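Long-range contact in alpha-hemoglobin stabilizing protein (PDB 1Z8U), which acts as a chaperone that binds free alpha-hemoglobin and protects it from precipitation during erythroid cell development: residues A[10-21]-A[41-52]. The protein carries 1 engineered substitution. Sequence-based numbering, arbitrary orientation.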
loop_
_atom_site.group_PDB
_atom_site.type_symbol
_atom_site.label_atom_id
_atom_site.label_comp_id
_atom_site.label_asym_id
_atom_site.label_seq_id
_atom_site.Cartn_x
_atom_site.Cartn_y
_atom_site.Cartn_z
ATOM N N LEU A 10 -7.136 -10.612 18.754
ATOM C CA LEU A 10 -6.257 -9.714 18.016
ATOM C C LEU A 10 -5.974 -10.346 16.650
ATOM O O LEU A 10 -6.112 -9.708 15.610
ATOM C CB LEU A 10 -4.949 -9.536 18.790
ATOM C CG LEU A 10 -4.068 -8.319 18.509
ATOM C CD1 LEU A 10 -4.746 -7.066 19.054
ATOM C CD2 LEU A 10 -2.706 -8.513 19.165
ATOM N N ILE A 11 -5.580 -11.614 16.670
ATOM C CA ILE A 11 -5.282 -12.360 15.454
ATOM C C ILE A 11 -6.524 -12.459 14.564
ATOM O O ILE A 11 -6.427 -12.519 13.336
ATOM C CB ILE A 11 -4.789 -13.784 15.803
ATOM C CG1 ILE A 11 -3.515 -13.691 16.647
ATOM C CG2 ILE A 11 -4.532 -14.586 14.533
ATOM C CD1 ILE A 11 -2.951 -15.037 17.073
ATOM N N SER A 12 -7.693 -12.470 15.191
ATOM C CA SER A 12 -8.941 -12.562 14.449
ATOM C C SER A 12 -9.236 -11.237 13.744
ATOM O O SER A 12 -9.745 -11.222 12.621
ATOM C CB SER A 12 -10.088 -12.924 15.398
ATOM O OG SER A 12 -11.210 -13.421 14.682
ATOM N N ALA A 13 -8.905 -10.133 14.414
ATOM C CA ALA A 13 -9.111 -8.785 13.883
ATOM C C ALA A 13 -8.285 -8.543 12.624
ATOM O O ALA A 13 -8.806 -8.072 11.611
ATOM C CB ALA A 13 -8.744 -7.748 14.940
ATOM N N GLY A 14 -6.997 -8.865 12.700
ATOM C CA GLY A 14 -6.116 -8.678 11.564
ATOM C C GLY A 14 -6.513 -9.482 10.343
ATOM O O GLY A 14 -6.202 -9.112 9.212
ATOM N N LEU A 15 -7.203 -10.592 10.570
ATOM C CA LEU A 15 -7.639 -11.453 9.478
ATOM C C LEU A 15 -8.915 -10.911 8.843
ATOM O O LEU A 15 -9.217 -11.196 7.683
ATOM C CB LEU A 15 -7.856 -12.876 9.998
ATOM C CG LEU A 15 -6.583 -13.549 10.516
ATOM C CD1 LEU A 15 -6.931 -14.839 11.234
ATOM C CD2 LEU A 15 -5.641 -13.817 9.351
ATOM N N LYS A 16 -9.669 -10.136 9.610
ATOM C CA LYS A 16 -10.887 -9.554 9.082
ATOM C C LYS A 16 -10.427 -8.347 8.280
ATOM O O LYS A 16 -10.819 -8.156 7.123
ATOM C CB LYS A 16 -11.819 -9.116 10.216
ATOM C CG LYS A 16 -13.235 -8.796 9.743
ATOM C CD LYS A 16 -14.168 -8.447 10.892
ATOM C CE LYS A 16 -15.599 -8.278 10.393
ATOM N NZ LYS A 16 -15.710 -7.234 9.331
ATOM N N GLU A 17 -9.574 -7.547 8.912
ATOM C CA GLU A 17 -9.014 -6.356 8.287
ATOM C C GLU A 17 -8.280 -6.757 7.007
ATOM O O GLU A 17 -8.328 -6.051 6.005
ATOM C CB GLU A 17 -8.052 -5.665 9.266
ATOM C CG GLU A 17 -8.727 -5.213 10.574
ATOM C CD GLU A 17 -7.744 -4.848 11.684
ATOM O OE1 GLU A 17 -8.200 -4.444 12.779
ATOM O OE2 GLU A 17 -6.521 -4.969 11.468
ATOM N N PHE A 18 -7.616 -7.908 7.043
ATOM C CA PHE A 18 -6.877 -8.398 5.890
ATOM C C PHE A 18 -7.806 -8.794 4.746
ATOM O O PHE A 18 -7.441 -8.700 3.567
ATOM C CB PHE A 18 -6.017 -9.600 6.285
ATOM C CG PHE A 18 -5.045 -10.018 5.222
ATOM C CD1 PHE A 18 -3.979 -9.189 4.876
ATOM C CD2 PHE A 18 -5.202 -11.220 4.553
ATOM C CE1 PHE A 18 -3.089 -9.553 3.881
ATOM C CE2 PHE A 18 -4.318 -11.601 3.554
ATOM C CZ PHE A 18 -3.258 -10.765 3.216
ATOM N N SER A 19 -9.011 -9.237 5.088
ATOM C CA SER A 19 -9.972 -9.649 4.073
ATOM C C SER A 19 -10.605 -8.465 3.373
ATOM O O SER A 19 -10.801 -8.493 2.161
ATOM C CB SER A 19 -11.053 -10.531 4.688
ATOM O OG SER A 19 -10.530 -11.812 4.980
ATOM N N VAL A 20 -10.941 -7.424 4.125
ATOM C CA VAL A 20 -11.527 -6.255 3.489
ATOM C C VAL A 20 -10.462 -5.683 2.553
ATOM O O VAL A 20 -10.779 -5.165 1.479
ATOM C CB VAL A 20 -11.978 -5.187 4.517
ATOM C CG1 VAL A 20 -10.876 -4.884 5.497
ATOM C CG2 VAL A 20 -12.372 -3.932 3.788
ATOM N N LEU A 21 -9.195 -5.807 2.953
ATOM C CA LEU A 21 -8.091 -5.326 2.130
ATOM C C LEU A 21 -8.094 -6.159 0.855
ATOM O O LEU A 21 -8.161 -5.624 -0.255
ATOM C CB LEU A 21 -6.746 -5.516 2.847
ATOM C CG LEU A 21 -5.542 -4.624 2.496
ATOM C CD1 LEU A 21 -4.279 -5.482 2.435
ATOM C CD2 LEU A 21 -5.750 -3.900 1.179
ATOM N N VAL A 41 1.627 -8.612 -1.932
ATOM C CA VAL A 41 0.936 -9.328 -0.854
ATOM C C VAL A 41 1.854 -9.657 0.316
ATOM O O VAL A 41 1.469 -9.474 1.469
ATOM C CB VAL A 41 0.255 -10.630 -1.371
ATOM C CG1 VAL A 41 -0.451 -11.367 -0.214
ATOM C CG2 VAL A 41 -0.763 -10.286 -2.450
ATOM N N GLU A 42 3.067 -10.127 0.047
ATOM C CA GLU A 42 3.958 -10.433 1.155
ATOM C C GLU A 42 4.272 -9.168 1.938
ATOM O O GLU A 42 4.446 -9.232 3.156
ATOM C CB GLU A 42 5.249 -11.093 0.679
ATOM C CG GLU A 42 5.539 -12.425 1.390
ATOM C CD GLU A 42 5.918 -12.280 2.860
ATOM O OE1 GLU A 42 6.050 -13.321 3.551
ATOM O OE2 GLU A 42 6.087 -11.133 3.323
ATOM N N ASP A 43 4.342 -8.021 1.254
ATOM C CA ASP A 43 4.596 -6.759 1.950
ATOM C C ASP A 43 3.399 -6.463 2.847
ATOM O O ASP A 43 3.550 -6.027 3.993
ATOM C CB ASP A 43 4.803 -5.612 0.961
ATOM C CG ASP A 43 6.203 -5.592 0.371
ATOM O OD1 ASP A 43 6.453 -4.778 -0.536
ATOM O OD2 ASP A 43 7.061 -6.380 0.814
ATOM N N TRP A 44 2.204 -6.723 2.329
ATOM C CA TRP A 44 0.993 -6.512 3.107
ATOM C C TRP A 44 0.978 -7.417 4.331
ATOM O O TRP A 44 0.513 -7.013 5.394
ATOM C CB TRP A 44 -0.247 -6.787 2.265
ATOM C CG TRP A 44 -0.469 -5.782 1.183
ATOM C CD1 TRP A 44 0.036 -4.514 1.118
ATOM C CD2 TRP A 44 -1.320 -5.935 0.042
ATOM N NE1 TRP A 44 -0.449 -3.869 0.009
ATOM C CE2 TRP A 44 -1.284 -4.718 -0.671
ATOM C CE3 TRP A 44 -2.113 -6.984 -0.447
ATOM C CZ2 TRP A 44 -2.013 -4.520 -1.851
ATOM C CZ3 TRP A 44 -2.837 -6.787 -1.616
ATOM C CH2 TRP A 44 -2.782 -5.563 -2.306
ATOM N N MET A 45 1.483 -8.641 4.194
ATOM C CA MET A 45 1.511 -9.543 5.346
ATOM C C MET A 45 2.618 -9.139 6.314
ATOM O O MET A 45 2.398 -9.083 7.520
ATOM C CB MET A 45 1.659 -11.005 4.896
ATOM C CG MET A 45 0.397 -11.516 4.217
ATOM S SD MET A 45 0.383 -13.275 3.868
ATOM C CE MET A 45 0.920 -13.291 2.165
ATOM N N ASN A 46 3.804 -8.840 5.793
ATOM C CA ASN A 46 4.891 -8.397 6.659
ATOM C C ASN A 46 4.312 -7.247 7.475
ATOM O O ASN A 46 4.429 -7.201 8.697
ATOM C CB ASN A 46 6.079 -7.898 5.827
ATOM C CG ASN A 46 6.881 -9.033 5.211
ATOM O OD1 ASN A 46 7.802 -8.806 4.421
ATOM N ND2 ASN A 46 6.541 -10.262 5.576
ATOM N N PHE A 47 3.660 -6.335 6.761
ATOM C CA PHE A 47 3.024 -5.162 7.340
ATOM C C PHE A 47 2.155 -5.502 8.554
ATOM O O PHE A 47 2.359 -4.947 9.627
ATOM C CB PHE A 47 2.194 -4.455 6.249
ATOM C CG PHE A 47 1.198 -3.468 6.780
ATOM C CD1 PHE A 47 -0.110 -3.469 6.304
ATOM C CD2 PHE A 47 1.554 -2.564 7.783
ATOM C CE1 PHE A 47 -1.057 -2.591 6.817
ATOM C CE2 PHE A 47 0.617 -1.679 8.307
ATOM C CZ PHE A 47 -0.695 -1.691 7.824
ATOM N N TYR A 48 1.182 -6.397 8.382
ATOM C CA TYR A 48 0.299 -6.796 9.484
ATOM C C TYR A 48 1.073 -7.417 10.640
ATOM O O TYR A 48 0.809 -7.134 11.808
ATOM C CB TYR A 48 -0.755 -7.798 9.011
ATOM C CG TYR A 48 -1.968 -7.161 8.391
ATOM C CD1 TYR A 48 -1.844 -6.317 7.287
ATOM C CD2 TYR A 48 -3.249 -7.411 8.895
ATOM C CE1 TYR A 48 -2.963 -5.736 6.693
ATOM C CE2 TYR A 48 -4.384 -6.833 8.304
ATOM C CZ TYR A 48 -4.227 -5.998 7.199
ATOM O OH TYR A 48 -5.322 -5.454 6.573
ATOM N N ILE A 49 2.028 -8.272 10.317
ATOM C CA ILE A 49 2.813 -8.906 11.354
ATOM C C ILE A 49 3.560 -7.852 12.157
ATOM O O ILE A 49 3.434 -7.794 13.377
ATOM C CB ILE A 49 3.811 -9.899 10.751
ATOM C CG1 ILE A 49 3.055 -11.098 10.189
ATOM C CG2 ILE A 49 4.802 -10.353 11.798
ATOM C CD1 ILE A 49 3.935 -12.036 9.411
ATOM N N ASN A 50 4.323 -7.007 11.473
ATOM C CA ASN A 50 5.088 -5.968 12.149
ATOM C C ASN A 50 4.175 -5.021 12.910
ATOM O O ASN A 50 4.614 -4.336 13.831
ATOM C CB ASN A 50 5.928 -5.184 11.143
ATOM C CG ASN A 50 6.857 -6.081 10.324
ATOM O OD1 ASN A 50 7.707 -5.592 9.570
ATOM N ND2 ASN A 50 6.694 -7.397 10.461
ATOM N N TYR A 51 2.901 -4.985 12.529
ATOM C CA TYR A 51 1.942 -4.118 13.204
ATOM C C TYR A 51 1.511 -4.739 14.520
ATOM O O TYR A 51 1.735 -4.170 15.588
ATOM C CB TYR A 51 0.694 -3.882 12.340
ATOM C CG TYR A 51 -0.428 -3.169 13.083
ATOM C CD1 TYR A 51 -1.640 -3.812 13.339
ATOM C CD2 TYR A 51 -0.269 -1.854 13.542
ATOM C CE1 TYR A 51 -2.677 -3.158 14.033
ATOM C CE2 TYR A 51 -1.290 -1.195 14.232
ATOM C CZ TYR A 51 -2.493 -1.848 14.473
ATOM O OH TYR A 51 -3.518 -1.189 15.123
ATOM N N TYR A 52 0.881 -5.906 14.428
ATOM C CA TYR A 52 0.401 -6.620 15.597
ATOM C C TYR A 52 1.526 -7.105 16.479
ATOM O O TYR A 52 1.276 -7.650 17.540
ATOM C CB TYR A 52 -0.460 -7.806 15.179
ATOM C CG TYR A 52 -1.824 -7.399 14.698
ATOM C CD1 TYR A 52 -2.707 -6.733 15.546
ATOM C CD2 TYR A 52 -2.230 -7.666 13.395
ATOM C CE1 TYR A 52 -3.961 -6.343 15.111
ATOM C CE2 TYR A 52 -3.485 -7.281 12.945
ATOM C CZ TYR A 52 -4.345 -6.624 13.808
ATOM O OH TYR A 52 -5.602 -6.277 13.379
#
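Phe18 drives its ring edge into one face of Tyr48, a T-shaped pair with planes at 84° and Phe18 CD1 over the centre of the tyrosine ring. Gly14 O and Glu17 CB line the edge of that same ring, close to its plane. Tyr52 carries Leu10 O over one face and Tyr51 CD1 over the other, with Glu17 OE2 at its edge, while Leu10 CG reaches its CD1 atom at 3.6 Å. One face of Trp44 takes Leu21 CD1 in a CH-pi contact, 4.2 Å from the centroid of the five-membered ring. Phe18, with CG anti to its own N (chi1 -170°), is carried across toward helix 41-52, CB against Tyr48 CE2; a flat apolar ring suits this buried place, since CZ packs 3.9 Å from Met45 CG and the methionine sulfur lies obliquely to the ring as a Met-aromatic contact. These are the first two helices of a three-helix bundle, nearly antiparallel at 150° with axes 11.2 Å apart, and Tyr48 and Tyr52, one turn apart, enter as knobs into holes. Gly14 suits the place where the Tyr52 ring meets the backbone of helix 10-21: its CA is 3.3 Å from Tyr52 CE2, and a beta carbon would collide with that ring. Tyrosine fits at Tyr52 because the ring fills the hole and the hydroxyl donates a very short bond of 2.5 Å to Glu17 OE2, at the end of an extended glutamate chain. A phenylalanine in place of Tyr52 would probably leave the Glu17 carboxylate without this donor and freer to turn. Trp44 and Phe47 also meet side chains of the other protein in the assembly.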